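Long-range contact in possible membrane-associated serine protease (PDB 3K6Y), which acts as a serine endopeptidase, probably needed for resistance of Mycobacterium tuberculosis to acid and oxidative stress, here represented by its trypsin-like protease domain: residues K90-T95 with P111-P116. Residues are numbered along the deposited sequence; the frame is centred on the assembly and turned at random.
Sequences KPFEAT and PHLPPP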
ATOM      1  N   LYS A  90       8.106 -14.371  23.972  1.00 21.62           N
ATOM      2  CA  LYS A  90       6.777 -14.924  23.711  1.00 19.37           C
ATOM      3  C   LYS A  90       6.161 -14.185  22.526  1.00 16.38           C
ATOM      4  O   LYS A  90       6.263 -12.950  22.456  1.00 15.27           O
ATOM      5  CB  LYS A  90       5.891 -14.689  24.919  1.00 19.98           C
ATOM      6  CG  LYS A  90       4.489 -15.217  24.816  1.00 23.11           C
ATOM      7  N   PRO A  91       5.518 -14.925  21.606  1.00 15.59           N
ATOM      8  CA  PRO A  91       4.849 -14.280  20.478  1.00 15.14           C
ATOM      9  C   PRO A  91       3.447 -13.759  20.780  1.00 14.04           C
ATOM     10  O   PRO A  91       2.674 -14.383  21.529  1.00 15.06           O
ATOM     11  CB  PRO A  91       4.758 -15.403  19.442  1.00 15.67           C
ATOM     12  CG  PRO A  91       4.657 -16.654  20.276  1.00 16.94           C
ATOM     13  CD  PRO A  91       5.469 -16.403  21.510  1.00 16.29           C
ATOM     14  N   PHE A  92       3.117 -12.627  20.168  1.00 12.50           N
ATOM     15  CA  PHE A  92       1.777 -12.031  20.288  1.00 12.20           C
ATOM     16  C   PHE A  92       1.305 -11.700  18.893  1.00 12.33           C
ATOM     17  O   PHE A  92       2.028 -11.101  18.111  1.00 13.17           O
ATOM     18  CB  PHE A  92       1.844 -10.757  21.140  1.00 12.50           C
ATOM     19  CG  PHE A  92       2.156 -11.037  22.574  1.00 12.89           C
ATOM     20  CD1 PHE A  92       3.475 -11.178  23.002  1.00 13.26           C
ATOM     21  CD2 PHE A  92       1.128 -11.242  23.493  1.00 14.33           C
ATOM     22  CE1 PHE A  92       3.768 -11.507  24.323  1.00 13.79           C
ATOM     23  CE2 PHE A  92       1.428 -11.575  24.822  1.00 16.39           C
ATOM     24  CZ  PHE A  92       2.737 -11.712  25.223  1.00 15.83           C
ATOM     25  N   GLU A  93       0.078 -12.083  18.583  1.00 12.99           N
ATOM     26  CA  GLU A  93      -0.535 -11.688  17.328  1.00 14.33           C
ATOM     27  C   GLU A  93      -0.749 -10.180  17.313  1.00 12.80           C
ATOM     28  O   GLU A  93      -1.072  -9.571  18.332  1.00 13.48           O
ATOM     29  CB  GLU A  93      -1.876 -12.412  17.164  1.00 15.08           C
ATOM     30  CG  GLU A  93      -1.758 -13.937  16.990  1.00 18.63           C
ATOM     31  CD  GLU A  93      -3.082 -14.624  16.714  1.00 21.52           C
ATOM     32  OE1 GLU A  93      -4.012 -13.960  16.200  1.00 27.69           O
ATOM     33  OE2 GLU A  93      -3.187 -15.838  16.988  1.00 29.07           O
ATOM     34  N   ALA A  94      -0.544  -9.595  16.143  1.00 12.58           N
ATOM     35  CA  ALA A  94      -0.681  -8.156  15.968  1.00 11.50           C
ATOM     36  C   ALA A  94      -1.522  -7.870  14.738  1.00 10.99           C
ATOM     37  O   ALA A  94      -1.570  -8.660  13.781  1.00 12.39           O
ATOM     38  CB  ALA A  94       0.657  -7.522  15.854  1.00 12.62           C
ATOM     39  N   THR A  95      -2.174  -6.716  14.760  1.00 10.08           N
ATOM     40  CA  THR A  95      -2.938  -6.185  13.629  1.00 10.62           C
ATOM     41  C   THR A  95      -2.355  -4.817  13.291  1.00  9.81           C
ATOM     42  O   THR A  95      -2.136  -4.006  14.187  1.00 10.22           O
ATOM     43  CB  THR A  95      -4.458  -6.029  14.019  1.00 11.89           C
ATOM     44  OG1 THR A  95      -4.960  -7.329  14.355  1.00 15.65           O
ATOM     45  CG2 THR A  95      -5.258  -5.495  12.851  1.00 13.54           C
ATOM     46  N   PRO A 111      -3.280  -7.303  21.343  1.00 11.18           N
ATOM     47  CA  PRO A 111      -4.044  -7.668  22.540  1.00 12.20           C
ATOM     48  C   PRO A 111      -3.241  -8.419  23.581  1.00 12.73           C
ATOM     49  O   PRO A 111      -2.450  -9.310  23.243  1.00 13.05           O
ATOM     50  CB  PRO A 111      -5.158  -8.573  21.984  1.00 13.63           C
ATOM     51  CG  PRO A 111      -5.341  -8.116  20.591  1.00 13.37           C
ATOM     52  CD  PRO A 111      -3.983  -7.688  20.111  1.00 11.52           C
ATOM     53  N   HIS A 112      -3.455  -8.035  24.843  1.00 12.81           N
ATOM     54  CA  HIS A 112      -2.886  -8.723  26.009  1.00 14.77           C
ATOM     55  C   HIS A 112      -1.360  -8.684  26.054  1.00 13.50           C
ATOM     56  O   HIS A 112      -0.711  -9.585  26.593  1.00 15.04           O
ATOM     57  CB  HIS A 112      -3.427 -10.155  26.111  1.00 17.32           C
ATOM     58  CG  HIS A 112      -4.918 -10.235  25.989  1.00 22.22           C
ATOM     59  ND1 HIS A 112      -5.550 -10.910  24.967  1.00 26.46           N
ATOM     60  CD2 HIS A 112      -5.897  -9.655  26.720  1.00 24.95           C
ATOM     61  CE1 HIS A 112      -6.859 -10.777  25.099  1.00 26.56           C
ATOM     62  NE2 HIS A 112      -7.096 -10.022  26.158  1.00 27.70           N
ATOM     63  N   LEU A 113      -0.775  -7.602  25.551  1.00 12.90           N
ATOM     64  CA  LEU A 113       0.666  -7.429  25.552  1.00 12.83           C
ATOM     65  C   LEU A 113       1.087  -6.959  26.959  1.00 12.89           C
ATOM     66  O   LEU A 113       0.662  -5.903  27.405  1.00 12.86           O
ATOM     67  CB  LEU A 113       1.033  -6.393  24.504  1.00 12.79           C
ATOM     68  CG  LEU A 113       2.520  -6.079  24.390  1.00 12.69           C
ATOM     69  CD1 LEU A 113       3.325  -7.318  24.020  1.00 14.84           C
ATOM     70  CD2 LEU A 113       2.660  -4.975  23.368  1.00 13.41           C
ATOM     71  N   PRO A 114       1.911  -7.744  27.678  1.00 13.16           N
ATOM     72  CA  PRO A 114       2.197  -7.350  29.071  1.00 12.78           C
ATOM     73  C   PRO A 114       2.951  -6.052  29.372  1.00 12.52           C
ATOM     74  O   PRO A 114       2.603  -5.386  30.326  1.00 13.62           O
ATOM     75  CB  PRO A 114       2.952  -8.568  29.646  1.00 14.49           C
ATOM     76  CG  PRO A 114       2.509  -9.698  28.784  1.00 14.37           C
ATOM     77  CD  PRO A 114       2.425  -9.092  27.385  1.00 13.66           C
ATOM     78  N   PRO A 115       4.012  -5.705  28.622  1.00 12.49           N
ATOM     79  CA  PRO A 115       4.807  -4.566  29.091  1.00 12.81           C
ATOM     80  C   PRO A 115       4.126  -3.205  29.032  1.00 12.34           C
ATOM     81  O   PRO A 115       3.243  -2.974  28.202  1.00 12.14           O
ATOM     82  CB  PRO A 115       6.042  -4.587  28.199  1.00 13.17           C
ATOM     83  CG  PRO A 115       5.655  -5.369  27.017  1.00 13.93           C
ATOM     84  CD  PRO A 115       4.645  -6.375  27.474  1.00 12.59           C
ATOM     85  N   PRO A 116       4.584  -2.276  29.886  1.00 11.99           N
ATOM     86  CA  PRO A 116       3.971  -0.969  29.949  1.00 11.77           C
ATOM     87  C   PRO A 116       4.466  -0.054  28.827  1.00 10.67           C
ATOM     88  O   PRO A 116       5.492  -0.322  28.196  1.00 10.95           O
ATOM     89  CB  PRO A 116       4.462  -0.441  31.308  1.00 13.31           C
ATOM     90  CG  PRO A 116       5.850  -1.017  31.418  1.00 13.25           C
ATOM     91  CD  PRO A 116       5.680  -2.414  30.872  1.00 12.96           C
TER
HETATM   92  O   HOH W   1      -1.990 -10.546  20.813  1.00 15.82           O
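The phenyl ring of F92 lies against the loop at H112 to P114 and accounts for most of the contact, an example of how one aromatic side chain can pin a proline-rich loop to the strand beside it. L113 reaches over one face of the ring: its CD1 methyl sits 4.2 Å from the ring centroid and only 16° off the normal, a CH-pi contact displaced toward the rim. The side chains of F92 and P114 come from opposite directions, P114 CD lying obliquely to the ring, 3.4 Å from F92 CZ. The carbonyl oxygen of H112 also approaches obliquely, 3.4 Å from F92 CE2. The CB of F92 already points toward the loop, and CG, anti to its own carbonyl carbon (chi1 -68°), lays the ring against L113 CD1.

No direct hydrogen bond joins the segments. Instead, one water donates to both E93 O and P111 O, 2.8 Å from each, beyond the T95 to A109 backbone pairing, where the chain leaves strand 105-109. Further out, D68 holds the backbone of H112 and L113, OD2 taking H112 N and OD1 taking L113 N, while L113 packs on V64 and A87. The strand itself is paired with 82-87 through F92 and V85. The whole is surface packing on the N-terminal beta-barrel of a chymotrypsin-like double-barrel protease, where the chain heads toward the second barrel.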